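Local coordinates for RabGAP/TBC protein (Chlamydomonas reinhardtii, PDB 4P17) that is a flagellar RabGAP-type TBC-domain protein that probably stimulates GTP hydrolysis by Rab GTPases, its own function being unsettled, at residues W174-A177 with A178-D182; D182-P186 with G187-R191. All blocks are in the same frame, centred on the assembly; numbering follows the deposited sequence.

Contact 1: W174-A177 with A178-D182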
loop_
_atom_site.group_PDB
_atom_site.type_symbol
_atom_site.label_atom_id
_atom_site.label_comp_id
_atom_site.label_asym_id
_atom_site.label_seq_id
_atom_site.Cartn_x
_atom_site.Cartn_y
_atom_site.Cartn_z
ATOM N N TRP A 174 -4.142 -14.519 -1.782
ATOM C CA TRP A 174 -4.926 -14.268 -2.973
ATOM C C TRP A 174 -4.926 -12.759 -3.335
ATOM O O TRP A 174 -4.972 -12.393 -4.521
ATOM C CB TRP A 174 -6.342 -14.824 -2.787
ATOM C CG TRP A 174 -6.326 -16.310 -2.849
ATOM C CD1 TRP A 174 -6.625 -17.190 -1.851
ATOM C CD2 TRP A 174 -5.981 -17.105 -3.992
ATOM N NE1 TRP A 174 -6.504 -18.493 -2.311
ATOM C CE2 TRP A 174 -6.091 -18.463 -3.613
ATOM C CE3 TRP A 174 -5.588 -16.798 -5.294
ATOM C CZ2 TRP A 174 -5.824 -19.509 -4.503
ATOM C CZ3 TRP A 174 -5.287 -17.828 -6.164
ATOM C CH2 TRP A 174 -5.421 -19.172 -5.765
ATOM N N LEU A 175 -4.809 -11.899 -2.335
ATOM C CA LEU A 175 -4.724 -10.452 -2.605
ATOM C C LEU A 175 -3.376 -10.113 -3.251
ATOM O O LEU A 175 -3.313 -9.297 -4.170
ATOM C CB LEU A 175 -4.946 -9.640 -1.327
ATOM C CG LEU A 175 -5.035 -8.112 -1.463
ATOM C CD1 LEU A 175 -6.307 -7.634 -2.204
ATOM C CD2 LEU A 175 -5.025 -7.487 -0.075
ATOM N N LEU A 176 -2.303 -10.735 -2.769
ATOM C CA LEU A 176 -0.991 -10.586 -3.373
ATOM C C LEU A 176 -1.040 -11.065 -4.846
ATOM O O LEU A 176 -0.524 -10.413 -5.745
ATOM C CB LEU A 176 0.045 -11.367 -2.566
ATOM C CG LEU A 176 1.480 -11.293 -3.098
ATOM C CD1 LEU A 176 2.047 -9.862 -3.017
ATOM C CD2 LEU A 176 2.363 -12.264 -2.338
ATOM N N ALA A 177 -1.675 -12.215 -5.101
ATOM C CA ALA A 177 -1.804 -12.700 -6.472
ATOM C C ALA A 177 -2.541 -11.689 -7.345
ATOM O O ALA A 177 -2.088 -11.341 -8.447
ATOM C CB ALA A 177 -2.549 -14.043 -6.496
ATOM N N ALA A 178 -3.683 -11.209 -6.861
ATOM C CA ALA A 178 -4.435 -10.204 -7.613
ATOM C C ALA A 178 -3.571 -8.975 -7.913
ATOM O O ALA A 178 -3.565 -8.459 -9.017
ATOM C CB ALA A 178 -5.686 -9.815 -6.860
ATOM N N LEU A 179 -2.782 -8.552 -6.943
ATOM C CA LEU A 179 -1.956 -7.357 -7.085
ATOM C C LEU A 179 -0.863 -7.497 -8.135
ATOM O O LEU A 179 -0.710 -6.660 -9.025
ATOM C CB LEU A 179 -1.356 -7.034 -5.716
ATOM C CG LEU A 179 -0.273 -5.977 -5.670
ATOM C CD1 LEU A 179 -0.923 -4.586 -5.775
ATOM C CD2 LEU A 179 0.534 -6.096 -4.409
ATOM N N VAL A 180 -0.087 -8.554 -8.001
ATOM C CA VAL A 180 1.016 -8.864 -8.890
ATOM C C VAL A 180 0.516 -9.232 -10.265
ATOM O O VAL A 180 1.091 -8.798 -11.259
ATOM C CB VAL A 180 1.848 -10.026 -8.348
ATOM C CG1 VAL A 180 2.977 -10.373 -9.279
ATOM C CG2 VAL A 180 2.401 -9.681 -6.989
ATOM N N GLU A 181 -0.526 -10.059 -10.333
ATOM C CA GLU A 181 -0.898 -10.630 -11.616
ATOM C C GLU A 181 -1.875 -9.783 -12.423
ATOM O O GLU A 181 -1.855 -9.847 -13.654
ATOM C CB GLU A 181 -1.463 -12.029 -11.403
ATOM C CG GLU A 181 -0.469 -12.917 -10.668
ATOM C CD GLU A 181 -1.077 -14.164 -10.085
ATOM O OE1 GLU A 181 -2.123 -14.667 -10.584
ATOM O OE2 GLU A 181 -0.515 -14.634 -9.083
ATOM N N ASP A 182 -2.726 -8.997 -11.753
ATOM C CA ASP A 182 -3.894 -8.387 -12.423
ATOM C C ASP A 182 -3.948 -6.864 -12.277
ATOM O O ASP A 182 -4.460 -6.181 -13.139
ATOM C CB ASP A 182 -5.198 -8.987 -11.878
ATOM C CG ASP A 182 -5.251 -10.494 -12.059
ATOM O OD1 ASP A 182 -4.740 -10.974 -13.089
ATOM O OD2 ASP A 182 -5.796 -11.184 -11.186
#
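A177 and E181 sit one helical turn apart in helix 169-183, joined by the backbone bond from E181 N to A177 O (2.8 Å). Three more such bonds precede it along the helix: A178 N to W174 O, L179 N to L175 O and V180 N to L176 O, the last almost straight at 177°. The four carbonyls of 174-177 are thus all taken up inside the helix, so none of these buried residues has a carbonyl lacking a partner. E181 turns CG to the side opposite its own carbonyl carbon (chi1 -57°) and runs on extended, which lays the carboxylate back along the preceding turn until OE2 lies 3.3 Å from A177 CB. The small methyl of A177 leaves room for it. OE2 accepts from Y141 OH and H144 NE2 of helix 128-144, while OE1 pairs with K86, which also meets D182 OD2. Replacing E181 by an alanine would probably leave Y141 and H144 without their shared acceptor and K86 with one carboxylate fewer. On the apolar side L176 and V180 run alongside one another in the same direction, with CD1 of L176 4.0 Å from CG2 of V180. W174 gives its indole NE1 to E170 on the same helix. The helix therefore offers aliphatic branches to helices 128-144 and 153-164, and a carboxylate whose two oxygens link helix 128-144 to the lysine of helix 83-88.

Contact 2: D182-P186 with G187-R191; sequences DILYP and GTYSR
T188 folds back onto Y185, its hydroxyl OG1 giving a hydrogen bond of 2.7 Å to Y185 O. Threonine suits the place because OG1 lies anti to its own carbonyl carbon (chi1 -69°), where it reaches the same acceptor as the backbone: T188 N adds a weak bond of 3.3 Å to Y185 O, closing a type II turn over P186 and G187. Proline fits the second position with its phi of -52°, and G187, at phi 89°, has a backbone where any CB would collide with P186 O. A type I turn follows from G187 to S190, with G187 O receiving both S190 N and S190 OG, the latter at 2.7 Å. The tight part lies beneath these turns, where CD1 of buried L184 comes obliquely to CE2 of Y189 at 3.5 Å, and the CG2 methyl of T188 sits 3.9 Å above the centre of one face of the Y189 ring. Y185, P186, G187 and S190 form the exposed side, the Y185 ring leading away from the turn. L184 is the first residue to leave helical geometry after helix 169-183; beyond it, Y189 packs on A153 and I157 of helix 153-164 and bonds through OH to L234 O, at the end of helix 226-234.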
loop_
_atom_site.group_PDB
_atom_site.type_symbol
_atom_site.label_atom_id
_atom_site.label_comp_id
_atom_site.label_asym_id
_atom_site.label_seq_id
_atom_site.Cartn_x
_atom_site.Cartn_y
_atom_site.Cartn_z
ATOM N N ASP A 182 -2.726 -8.997 -11.753
ATOM C CA ASP A 182 -3.894 -8.387 -12.423
ATOM C C ASP A 182 -3.948 -6.864 -12.277
ATOM O O ASP A 182 -4.460 -6.181 -13.139
ATOM C CB ASP A 182 -5.198 -8.987 -11.878
ATOM C CG ASP A 182 -5.251 -10.494 -12.059
ATOM O OD1 ASP A 182 -4.740 -10.974 -13.089
ATOM O OD2 ASP A 182 -5.796 -11.184 -11.186
ATOM N N ILE A 183 -3.400 -6.353 -11.186
ATOM C CA ILE A 183 -3.508 -4.923 -10.888
ATOM C C ILE A 183 -2.244 -4.178 -11.335
ATOM O O ILE A 183 -2.339 -3.235 -12.133
ATOM C CB ILE A 183 -3.771 -4.688 -9.426
ATOM C CG1 ILE A 183 -5.125 -5.322 -9.047
ATOM C CG2 ILE A 183 -3.797 -3.182 -9.136
ATOM C CD1 ILE A 183 -5.523 -5.144 -7.565
ATOM N N LEU A 184 -1.078 -4.600 -10.863
ATOM C CA LEU A 184 0.177 -3.961 -11.280
ATOM C C LEU A 184 0.524 -4.406 -12.702
ATOM O O LEU A 184 0.075 -5.447 -13.157
ATOM C CB LEU A 184 1.305 -4.306 -10.321
ATOM C CG LEU A 184 1.100 -3.894 -8.848
ATOM C CD1 LEU A 184 2.057 -4.658 -7.938
ATOM C CD2 LEU A 184 1.263 -2.410 -8.643
ATOM N N TYR A 185 1.328 -3.620 -13.410
ATOM C CA TYR A 185 1.730 -4.030 -14.734
ATOM C C TYR A 185 2.639 -5.253 -14.634
ATOM O O TYR A 185 3.393 -5.398 -13.664
ATOM C CB TYR A 185 2.428 -2.903 -15.458
ATOM C CG TYR A 185 1.505 -1.905 -16.107
ATOM C CD1 TYR A 185 0.380 -1.434 -15.460
ATOM C CD2 TYR A 185 1.772 -1.430 -17.386
ATOM C CE1 TYR A 185 -0.465 -0.500 -16.068
ATOM C CE2 TYR A 185 0.974 -0.484 -17.982
ATOM C CZ TYR A 185 -0.158 -0.024 -17.326
ATOM O OH TYR A 185 -0.978 0.904 -17.935
ATOM N N PRO A 186 2.561 -6.145 -15.623
ATOM C CA PRO A 186 3.573 -7.213 -15.711
ATOM C C PRO A 186 5.011 -6.672 -15.666
ATOM O O PRO A 186 5.287 -5.601 -16.211
ATOM C CB PRO A 186 3.262 -7.857 -17.058
ATOM C CG PRO A 186 1.787 -7.624 -17.240
ATOM C CD PRO A 186 1.592 -6.233 -16.744
ATOM N N GLY A 187 5.888 -7.379 -14.958
ATOM C CA GLY A 187 7.286 -7.006 -14.889
ATOM C C GLY A 187 7.626 -6.039 -13.766
ATOM O O GLY A 187 8.792 -5.684 -13.587
ATOM N N THR A 188 6.628 -5.631 -12.989
ATOM C CA THR A 188 6.843 -4.641 -11.932
ATOM C C THR A 188 7.913 -5.144 -10.997
ATOM O O THR A 188 8.767 -4.377 -10.570
ATOM C CB THR A 188 5.544 -4.340 -11.151
ATOM O OG1 THR A 188 4.639 -3.647 -12.011
ATOM C CG2 THR A 188 5.805 -3.447 -9.904
ATOM N N TYR A 189 7.882 -6.449 -10.716
ATOM C CA TYR A 189 8.821 -7.049 -9.768
ATOM C C TYR A 189 9.956 -7.847 -10.440
ATOM O O TYR A 189 10.636 -8.631 -9.787
ATOM C CB TYR A 189 8.038 -7.908 -8.773
ATOM C CG TYR A 189 7.176 -7.020 -7.864
ATOM C CD1 TYR A 189 7.738 -5.956 -7.166
ATOM C CD2 TYR A 189 5.817 -7.185 -7.803
ATOM C CE1 TYR A 189 6.968 -5.126 -6.373
ATOM C CE2 TYR A 189 5.025 -6.348 -7.009
ATOM C CZ TYR A 189 5.609 -5.315 -6.318
ATOM O OH TYR A 189 4.813 -4.498 -5.527
ATOM N N SER A 190 10.200 -7.604 -11.726
ATOM C CA SER A 190 11.339 -8.242 -12.395
ATOM C C SER A 190 12.621 -7.455 -12.157
ATOM O O SER A 190 12.602 -6.376 -11.565
ATOM C CB SER A 190 11.089 -8.408 -13.905
ATOM O OG SER A 190 10.750 -7.192 -14.544
ATOM N N ARG A 191 13.738 -8.009 -12.620
ATOM C CA ARG A 191 15.041 -7.375 -12.448
ATOM C C ARG A 191 15.042 -5.919 -12.910
ATOM O O ARG A 191 15.098 -4.996 -12.090
ATOM C CB ARG A 191 16.115 -8.156 -13.207
#

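In the fold
Contact 1 runs straight into contact 2: D182 belongs to both, and their centres lie about 10 Å apart. The last turn of helix 169-183 spans the junction, where A178 O is 3.0 Å from I183 N and L179 O is 2.8 Å from L184 N, both probable hydrogen bonds. Side chains meet as well, CG2 of V180 packing 4.2 Å from CE2 of Y189, which brings the ring from the loop back against the helix it follows. Helix 153-164 receives L175, L176 and L179 from contact 1 and Y189 from contact 2. Both belong to the TBC domain: contact 1 is the C-terminal part of helix 169-183, and contact 2 the turns by which the chain leaves it.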